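PDB 2R91: 2-Keto-3-deoxy-(6-phospho-)gluconate aldolase from Thermoproteus tenax, which belongs to the dihydrodipicolinate synthetase family of aldolases, built on a TIM barrel and forming an assembly of four chains. Local coordinates for residues V69-L74 with I80-Y85; A39-L44 with F126-P131; R235-A240 with P267-W272. All blocks are in the same frame, centred on the assembly; numbering follows the deposited sequence.

How the interactions relate
Interactions 1 and 2 both reach the parallel barrel sheet, through strands 67-70 and 125-129, and their centres lie about 12 Å apart. They touch: the side chain of Q70, from interaction 1, lies beside G40 and Y128 of interaction 2. Interaction 2 is the innermost of the three, its centre about 6 Å from the centre of the chain, and it borders the bound sulfate. Interaction 3 lies outside the barrel, among the C-terminal helices. Its centre is about 22 Å from that of interaction 2, although their nearest atoms are only about 5 Å apart. Between interactions 1 and 3 the nearest atoms are about 14 Å apart. Interactions 2 and 3 both meet the second subunit.

Interaction 1 of 3, residues V69-L74 with I80-Y85; sequences VQVASL and IALAKY
Q70 OE1 is gripped by two backbone amides. One is A72 N in its own segment, 3.1 Å away, in a fairly straight bond (160°) tilted from the plane of the carboxamide. The other is L97 N, just past the neighbouring strand 93-96. The two bonds fix the carboxamide where the chain leaves strand 67-70. Residues 69-74 and 80-85 are part of a beta-alpha-beta crossover of the TIM barrel: strand 67-70, helix 76-88, strand 93-96. The Q70 side chain sets off from the backbone away from the helix, but its backbone meets it, with Q70 O 3.8 Å from L82 CD2.

L82 carries the helix side of the contact. Its CG stands anti to the backbone N (chi1 177°), which sends CD2 onto the backbone and side chain of V71. L82 CD2 lies 3.7 Å from V71 CA and also 3.7 Å from V71 CG1. On the strand, V69 CG1 reaches L82 CD2 at 4.2 Å, its side chain crossing that of L82 at about a right angle. One leucine methyl thus serves three consecutive residues. No hydrogen bond links the two segments, and the residues that touch are all buried. Helix 50-63 flanks them through L50 and K53, which touch L82, and T57, which touches V69. V71 CG1 also meets the next helix residue, 4.0 Å from A83 N.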
loop_
_atom_site.group_PDB
_atom_site.type_symbol
_atom_site.label_atom_id
_atom_site.label_comp_id
_atom_site.label_asym_id
_atom_site.label_seq_id
_atom_site.Cartn_x
_atom_site.Cartn_y
_atom_site.Cartn_z
ATOM N N VAL A 69 18.358 21.228 -13.664
ATOM C CA VAL A 69 17.914 21.772 -12.387
ATOM C C VAL A 69 16.476 21.321 -12.069
ATOM O O VAL A 69 15.559 21.471 -12.893
ATOM C CB VAL A 69 18.025 23.351 -12.343
ATOM C CG1 VAL A 69 17.624 23.895 -10.977
ATOM C CG2 VAL A 69 19.454 23.805 -12.697
ATOM N N GLN A 70 16.316 20.751 -10.877
ATOM C CA GLN A 70 15.025 20.341 -10.299
ATOM C C GLN A 70 14.342 21.592 -9.736
ATOM O O GLN A 70 14.896 22.227 -8.853
ATOM C CB GLN A 70 15.241 19.360 -9.111
ATOM C CG GLN A 70 14.071 19.461 -7.980
ATOM C CD GLN A 70 13.060 18.830 -8.670
ATOM O OE1 GLN A 70 11.876 19.142 -8.661
ATOM N NE2 GLN A 70 13.594 17.978 -9.541
ATOM N N VAL A 71 13.138 21.909 -10.201
ATOM C CA VAL A 71 12.534 23.220 -9.866
ATOM C C VAL A 71 11.252 23.203 -8.992
ATOM O O VAL A 71 10.691 24.267 -8.679
ATOM C CB VAL A 71 12.281 24.037 -11.164
ATOM C CG1 VAL A 71 13.582 24.223 -11.950
ATOM C CG2 VAL A 71 11.172 23.380 -12.030
ATOM N N ALA A 72 10.785 22.022 -8.576
ATOM C CA ALA A 72 9.470 21.963 -7.947
ATOM C C ALA A 72 9.362 22.854 -6.707
ATOM O O ALA A 72 10.286 22.958 -5.915
ATOM C CB ALA A 72 9.105 20.542 -7.547
ATOM N N SER A 73 8.193 23.446 -6.537
ATOM C CA SER A 73 7.864 24.166 -5.311
ATOM C C SER A 73 6.385 24.018 -5.080
ATOM O O SER A 73 5.622 23.952 -6.036
ATOM C CB SER A 73 8.194 25.654 -5.452
ATOM O OG SER A 73 7.799 26.332 -4.269
ATOM N N LEU A 74 5.955 24.027 -3.813
ATOM C CA LEU A 74 4.522 24.028 -3.527
ATOM C C LEU A 74 3.883 25.437 -3.650
ATOM O O LEU A 74 2.684 25.621 -3.412
ATOM C CB LEU A 74 4.217 23.355 -2.176
ATOM C CG LEU A 74 4.639 21.866 -2.113
ATOM C CD1 LEU A 74 4.231 21.251 -0.765
ATOM C CD2 LEU A 74 4.023 21.035 -3.236
ATOM N N ILE A 80 8.156 28.115 -11.842
ATOM C CA ILE A 80 8.312 28.900 -13.083
ATOM C C ILE A 80 9.486 29.877 -13.021
ATOM O O ILE A 80 10.295 29.947 -13.932
ATOM C CB ILE A 80 7.017 29.665 -13.395
ATOM C CG1 ILE A 80 5.905 28.683 -13.821
ATOM C CG2 ILE A 80 7.244 30.710 -14.476
ATOM C CD1 ILE A 80 4.532 29.263 -13.607
ATOM N N ALA A 81 9.580 30.640 -11.949
ATOM C CA ALA A 81 10.667 31.601 -11.810
ATOM C C ALA A 81 12.036 30.906 -11.844
ATOM O O ALA A 81 12.977 31.391 -12.480
ATOM C CB ALA A 81 10.517 32.386 -10.516
ATOM N N LEU A 82 12.176 29.789 -11.123
ATOM C CA LEU A 82 13.465 29.129 -11.077
ATOM C C LEU A 82 13.767 28.476 -12.422
ATOM O O LEU A 82 14.906 28.435 -12.861
ATOM C CB LEU A 82 13.504 28.065 -9.965
ATOM C CG LEU A 82 14.798 27.260 -9.879
ATOM C CD1 LEU A 82 15.940 28.185 -9.466
ATOM C CD2 LEU A 82 14.700 26.046 -8.879
ATOM N N ALA A 83 12.759 27.934 -13.068
ATOM C CA ALA A 83 13.005 27.352 -14.405
ATOM C C ALA A 83 13.598 28.389 -15.366
ATOM O O ALA A 83 14.546 28.106 -16.113
ATOM C CB ALA A 83 11.721 26.749 -14.989
ATOM N N LYS A 84 13.045 29.609 -15.345
ATOM C CA LYS A 84 13.587 30.666 -16.215
ATOM C C LYS A 84 15.016 31.015 -15.804
ATOM O O LYS A 84 15.882 31.193 -16.660
ATOM C CB LYS A 84 12.688 31.924 -16.189
ATOM C CG LYS A 84 11.271 31.717 -16.652
ATOM C CD LYS A 84 10.471 33.028 -16.554
ATOM C CE LYS A 84 9.016 32.854 -16.940
ATOM N NZ LYS A 84 7.994 33.820 -16.246
ATOM N N TYR A 85 15.268 31.106 -14.497
ATOM C CA TYR A 85 16.609 31.375 -13.979
ATOM C C TYR A 85 17.627 30.313 -14.416
ATOM O O TYR A 85 18.737 30.635 -14.897
ATOM C CB TYR A 85 16.589 31.450 -12.448
ATOM C CG TYR A 85 17.893 31.926 -11.844
ATOM C CD1 TYR A 85 18.288 33.274 -11.978
ATOM C CD2 TYR A 85 18.746 31.050 -11.175
ATOM C CE1 TYR A 85 19.474 33.726 -11.472
ATOM C CE2 TYR A 85 19.940 31.501 -10.636
ATOM C CZ TYR A 85 20.289 32.858 -10.792
ATOM O OH TYR A 85 21.446 33.343 -10.278
#

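Interaction 2 of 3, residues A39-L44 with F126-P131; sequences AGTTGL and FLYNYP. With SO4 (sulfate ion), chain E.
Y128 and Y130 both hold CG anti to the backbone N (chi1 171° and -168°), and this brings Y128 OH and the edge of the Y130 ring to T41. In T41 the hydroxyl sits beside the backbone N and CG2 is anti to it. Amide and hydroxyl therefore meet Y128 together. T41 N donates to Y128 OH at 3.0 Å with an N-H...O angle of 158°. T41 OG1 is 2.7 Å from Y128 OH. T41 OG1 also hydrogen-bonds Y101 OH of the second subunit.

T41 OG1 lies at the edge of the Y130 ring, 3.3 Å from Y130 CD2. T41 CG2 is 3.8 Å from CE2 of Y130. G40 CA approaches the Y128 ring obliquely, 4.0 Å from Y128 CE2.

A sulfate ion, probably from the crystallisation liquor, is hydrogen-bonded by both segments. T42 N gives sulfate O3 a nearly straight bond of 2.9 Å, and T42 OG1 donates to sulfate O4 at 2.7 Å. Y128 OH makes a very short hydrogen bond to O1, near the plane of its ring. T41 N, T41 OG1 and the sulfate thus all meet Y128 OH. K153 NZ and T155 OG1 also bind the ion. A type I turn, T41 to L44, shapes the loop. This glycine- and threonine-rich loop after strand 35-38, facing a tyrosine of strand 125-129, is consistent with the anion-binding pocket of this aldolase family, at the C-terminal mouth of the TIM barrel.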
loop_
_atom_site.group_PDB
_atom_site.type_symbol
_atom_site.label_atom_id
_atom_site.label_comp_id
_atom_site.label_asym_id
_atom_site.label_seq_id
_atom_site.Cartn_x
_atom_site.Cartn_y
_atom_site.Cartn_z
ATOM N N ALA A 39 19.276 19.773 -6.938
ATOM C CA ALA A 39 18.041 19.866 -6.100
ATOM C C ALA A 39 17.099 18.674 -6.299
ATOM O O ALA A 39 15.864 18.808 -6.230
ATOM C CB ALA A 39 17.299 21.223 -6.302
ATOM N N GLY A 40 17.681 17.508 -6.602
ATOM C CA GLY A 40 16.882 16.264 -6.620
ATOM C C GLY A 40 16.618 15.880 -5.179
ATOM O O GLY A 40 16.997 16.627 -4.277
ATOM N N THR A 41 15.969 14.733 -4.935
ATOM C CA THR A 41 15.748 14.312 -3.542
ATOM C C THR A 41 17.053 14.127 -2.805
ATOM O O THR A 41 17.182 14.530 -1.650
ATOM C CB THR A 41 14.913 12.997 -3.473
ATOM O OG1 THR A 41 13.687 13.247 -4.131
ATOM C CG2 THR A 41 14.642 12.587 -2.022
ATOM N N THR A 42 18.040 13.517 -3.458
ATOM C CA THR A 42 19.363 13.360 -2.856
ATOM C C THR A 42 20.004 14.751 -2.502
ATOM O O THR A 42 20.759 14.853 -1.510
ATOM C CB THR A 42 20.299 12.528 -3.782
ATOM O OG1 THR A 42 19.704 11.245 -3.985
ATOM C CG2 THR A 42 21.711 12.358 -3.175
ATOM N N GLY A 43 19.672 15.782 -3.308
ATOM C CA GLY A 43 20.082 17.191 -3.041
ATOM C C GLY A 43 19.168 17.935 -2.076
ATOM O O GLY A 43 19.286 19.168 -1.895
ATOM N N LEU A 44 18.252 17.205 -1.432
ATOM C CA LEU A 44 17.298 17.790 -0.478
ATOM C C LEU A 44 16.365 18.836 -1.099
ATOM O O LEU A 44 15.912 19.741 -0.407
ATOM C CB LEU A 44 18.012 18.431 0.723
ATOM C CG LEU A 44 18.811 17.598 1.726
ATOM C CD1 LEU A 44 18.912 18.312 3.050
ATOM C CD2 LEU A 44 18.306 16.143 1.870
ATOM N N PHE A 126 11.801 17.962 -17.976
ATOM C CA PHE A 126 11.783 16.531 -17.583
ATOM C C PHE A 126 10.763 16.302 -16.505
ATOM O O PHE A 126 10.631 17.121 -15.566
ATOM C CB PHE A 126 13.139 16.109 -16.991
ATOM C CG PHE A 126 14.212 15.810 -18.013
ATOM C CD1 PHE A 126 14.383 16.602 -19.139
ATOM C CD2 PHE A 126 15.059 14.738 -17.828
ATOM C CE1 PHE A 126 15.387 16.314 -20.068
ATOM C CE2 PHE A 126 16.075 14.447 -18.757
ATOM C CZ PHE A 126 16.244 15.230 -19.852
ATOM N N LEU A 127 10.052 15.184 -16.591
ATOM C CA LEU A 127 9.298 14.715 -15.448
ATOM C C LEU A 127 10.270 14.012 -14.494
ATOM O O LEU A 127 11.065 13.174 -14.914
ATOM C CB LEU A 127 8.169 13.784 -15.901
ATOM C CG LEU A 127 7.574 12.882 -14.804
ATOM C CD1 LEU A 127 6.760 13.635 -13.745
ATOM C CD2 LEU A 127 6.761 11.736 -15.456
ATOM N N TYR A 128 10.252 14.393 -13.222
ATOM C CA TYR A 128 11.001 13.690 -12.188
ATOM C C TYR A 128 9.961 12.992 -11.320
ATOM O O TYR A 128 9.290 13.617 -10.478
ATOM C CB TYR A 128 11.881 14.671 -11.380
ATOM C CG TYR A 128 12.575 14.121 -10.130
ATOM C CD1 TYR A 128 12.911 12.752 -9.999
ATOM C CD2 TYR A 128 12.938 14.980 -9.103
ATOM C CE1 TYR A 128 13.543 12.279 -8.836
ATOM C CE2 TYR A 128 13.562 14.529 -7.956
ATOM C CZ TYR A 128 13.882 13.188 -7.823
ATOM O OH TYR A 128 14.508 12.802 -6.663
ATOM N N ASN A 129 9.820 11.687 -11.556
ATOM C CA ASN A 129 8.795 10.869 -10.942
ATOM C C ASN A 129 9.422 10.088 -9.778
ATOM O O ASN A 129 10.508 9.526 -9.917
ATOM C CB ASN A 129 8.207 9.931 -12.026
ATOM C CG ASN A 129 6.944 9.196 -11.575
ATOM O OD1 ASN A 129 6.911 7.953 -11.524
ATOM N ND2 ASN A 129 5.902 9.940 -11.300
ATOM N N TYR A 130 8.774 10.104 -8.614
ATOM C CA TYR A 130 9.312 9.465 -7.427
ATOM C C TYR A 130 8.134 9.152 -6.515
ATOM O O TYR A 130 7.920 9.815 -5.488
ATOM C CB TYR A 130 10.334 10.382 -6.728
ATOM C CG TYR A 130 11.165 9.727 -5.645
ATOM C CD1 TYR A 130 10.830 8.465 -5.125
ATOM C CD2 TYR A 130 12.272 10.378 -5.117
ATOM C CE1 TYR A 130 11.588 7.884 -4.103
ATOM C CE2 TYR A 130 13.046 9.794 -4.128
ATOM C CZ TYR A 130 12.687 8.563 -3.619
ATOM O OH TYR A 130 13.455 7.991 -2.653
ATOM N N PRO A 131 7.325 8.159 -6.910
ATOM C CA PRO A 131 6.053 7.945 -6.181
ATOM C C PRO A 131 6.154 7.701 -4.687
ATOM O O PRO A 131 5.289 8.189 -3.953
ATOM C CB PRO A 131 5.393 6.755 -6.900
ATOM C CG PRO A 131 6.096 6.656 -8.224
ATOM C CD PRO A 131 7.470 7.288 -8.092
HETATM S S SO4 E . 17.194 10.988 -6.220
HETATM O O1 SO4 E . 15.845 10.743 -6.797
HETATM O O2 SO4 E . 18.100 10.148 -7.041
HETATM O O3 SO4 E . 17.616 12.370 -6.068
HETATM O O4 SO4 E . 17.283 10.514 -4.817
#

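Interaction 3 of 3, residues R235-A240 with P267-W272; sequences RHIGYA and PEEKAW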
loop_
_atom_site.group_PDB
_atom_site.type_symbol
_atom_site.label_atom_id
_atom_site.label_comp_id
_atom_site.label_asym_id
_atom_site.label_seq_id
_atom_site.Cartn_x
_atom_site.Cartn_y
_atom_site.Cartn_z
ATOM N N ARG A 235 21.223 2.804 4.551
ATOM C CA ARG A 235 19.792 2.942 4.798
ATOM C C ARG A 235 19.500 2.684 6.252
ATOM O O ARG A 235 18.557 3.217 6.818
ATOM C CB ARG A 235 18.988 1.962 3.947
ATOM C CG ARG A 235 18.950 2.263 2.450
ATOM C CD ARG A 235 17.701 1.604 1.911
ATOM N NE ARG A 235 17.596 1.376 0.468
ATOM C CZ ARG A 235 17.537 2.317 -0.477
ATOM N NH1 ARG A 235 17.677 3.636 -0.191
ATOM N NH2 ARG A 235 17.381 1.927 -1.744
ATOM N N HIS A 236 20.329 1.849 6.857
ATOM C CA HIS A 236 20.130 1.488 8.238
ATOM C C HIS A 236 20.215 2.713 9.181
ATOM O O HIS A 236 19.463 2.793 10.154
ATOM C CB HIS A 236 21.062 0.298 8.622
ATOM C CG HIS A 236 20.715 -0.330 9.924
ATOM N ND1 HIS A 236 21.608 -0.413 10.978
ATOM C CD2 HIS A 236 19.551 -0.871 10.368
ATOM C CE1 HIS A 236 21.010 -0.980 12.015
ATOM N NE2 HIS A 236 19.757 -1.258 11.674
ATOM N N ILE A 237 21.086 3.691 8.883
ATOM C CA ILE A 237 21.220 4.879 9.760
ATOM C C ILE A 237 20.585 6.177 9.272
ATOM O O ILE A 237 20.775 7.226 9.897
ATOM C CB ILE A 237 22.678 5.235 10.079
ATOM C CG1 ILE A 237 23.486 5.292 8.780
ATOM C CG2 ILE A 237 23.274 4.320 11.156
ATOM C CD1 ILE A 237 24.848 5.730 9.009
ATOM N N GLY A 238 19.866 6.138 8.156
ATOM C CA GLY A 238 19.286 7.363 7.611
ATOM C C GLY A 238 20.011 7.667 6.309
ATOM O O GLY A 238 21.036 8.354 6.302
ATOM N N TYR A 239 19.472 7.159 5.205
ATOM C CA TYR A 239 20.197 7.161 3.939
ATOM C C TYR A 239 20.615 8.570 3.512
ATOM O O TYR A 239 21.756 8.790 3.128
ATOM C CB TYR A 239 19.375 6.513 2.822
ATOM C CG TYR A 239 20.234 6.370 1.594
ATOM C CD1 TYR A 239 21.262 5.441 1.574
ATOM C CD2 TYR A 239 20.060 7.208 0.477
ATOM C CE1 TYR A 239 22.101 5.312 0.483
ATOM C CE2 TYR A 239 20.886 7.082 -0.637
ATOM C CZ TYR A 239 21.908 6.126 -0.618
ATOM O OH TYR A 239 22.749 5.985 -1.679
ATOM N N ALA A 240 19.681 9.515 3.579
ATOM C CA ALA A 240 19.915 10.878 3.008
ATOM C C ALA A 240 21.088 11.567 3.696
ATOM O O ALA A 240 21.968 12.139 3.034
ATOM C CB ALA A 240 18.622 11.727 3.107
ATOM N N PRO A 267 28.495 11.581 15.521
ATOM C CA PRO A 267 29.791 10.899 15.470
ATOM C C PRO A 267 29.690 9.385 15.565
ATOM O O PRO A 267 30.430 8.682 14.882
ATOM C CB PRO A 267 30.515 11.459 16.686
ATOM C CG PRO A 267 29.899 12.832 16.851
ATOM C CD PRO A 267 28.440 12.562 16.611
ATOM N N GLU A 268 28.775 8.901 16.390
ATOM C CA GLU A 268 28.639 7.458 16.597
ATOM C C GLU A 268 28.105 6.788 15.323
ATOM O O GLU A 268 28.535 5.697 14.974
ATOM C CB GLU A 268 27.705 7.157 17.776
ATOM C CG GLU A 268 28.221 7.597 19.194
ATOM C CD GLU A 268 28.167 9.129 19.495
ATOM O OE1 GLU A 268 27.363 9.895 18.874
ATOM O OE2 GLU A 268 28.952 9.558 20.392
ATOM N N GLU A 269 27.164 7.446 14.638
ATOM C CA GLU A 269 26.610 6.910 13.390
ATOM C C GLU A 269 27.675 6.883 12.301
ATOM O O GLU A 269 27.769 5.933 11.539
ATOM C CB GLU A 269 25.415 7.754 12.923
ATOM C CG GLU A 269 24.138 7.515 13.692
ATOM C CD GLU A 269 23.124 8.650 13.563
ATOM O OE1 GLU A 269 23.519 9.801 13.256
ATOM O OE2 GLU A 269 21.940 8.399 13.806
ATOM N N LYS A 270 28.450 7.960 12.187
ATOM C CA LYS A 270 29.553 8.008 11.231
ATOM C C LYS A 270 30.569 6.889 11.466
ATOM O O LYS A 270 31.007 6.241 10.523
ATOM C CB LYS A 270 30.269 9.360 11.297
ATOM C CG LYS A 270 29.470 10.505 10.698
ATOM C CD LYS A 270 30.239 11.811 10.913
ATOM C CE LYS A 270 29.473 13.008 10.426
ATOM N NZ LYS A 270 30.358 14.223 10.599
ATOM N N ALA A 271 30.951 6.663 12.720
ATOM C CA ALA A 271 31.924 5.594 13.004
ATOM C C ALA A 271 31.355 4.217 12.617
ATOM O O ALA A 271 32.047 3.388 12.020
ATOM C CB ALA A 271 32.335 5.637 14.507
ATOM N N TRP A 272 30.092 3.987 12.946
ATOM C CA TRP A 272 29.434 2.714 12.623
ATOM C C TRP A 272 29.406 2.500 11.104
ATOM O O TRP A 272 29.684 1.407 10.584
ATOM C CB TRP A 272 28.017 2.659 13.222
ATOM C CG TRP A 272 27.313 1.362 12.888
ATOM C CD1 TRP A 272 27.342 0.201 13.629
ATOM C CD2 TRP A 272 26.558 1.054 11.694
ATOM N NE1 TRP A 272 26.622 -0.779 12.988
ATOM C CE2 TRP A 272 26.138 -0.301 11.805
ATOM C CE3 TRP A 272 26.159 1.798 10.568
ATOM C CZ2 TRP A 272 25.347 -0.929 10.835
ATOM C CZ3 TRP A 272 25.402 1.179 9.592
ATOM C CH2 TRP A 272 24.994 -0.180 9.727
HETATM O O HOH W 1 20.238 9.471 11.882
#
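The imidazole of H236 receives the indole of W272 at its edge, near its plane. The nearest atoms are H236 ND1 and W272 CH2, 3.6 Å apart. The H236 ring and the six-membered ring of W272 are inclined at 49°, with centroids 5.4 Å apart, so the pair is oblique. I237 also meets the indole obliquely, with I237 CG2 3.9 Å from W272 CE3.

I237 fills the middle of the contact. Its CG1 lies between the backbone N and the carbonyl carbon (chi1 50°). From there I237 CD1 lies 3.9 Å from E269 O, in helix 267-276. On the other branch, I237 CG2 lies 4.2 Å from E269 CG.

The contact joins residues 235-240 to the first turns of helix 267-276, in the helical C-terminal part outside the barrel. A water donates to I237 O at 3.0 Å and to E269 OE2 at 2.8 Å. E269 OE1 accepts from D266 N, and OE2 forms a salt bridge with R108 of the second subunit. Direct contact here is therefore aromatic and apolar, while the polar link between the helices runs through water and the carboxylate also ties this surface to the neighbouring subunit.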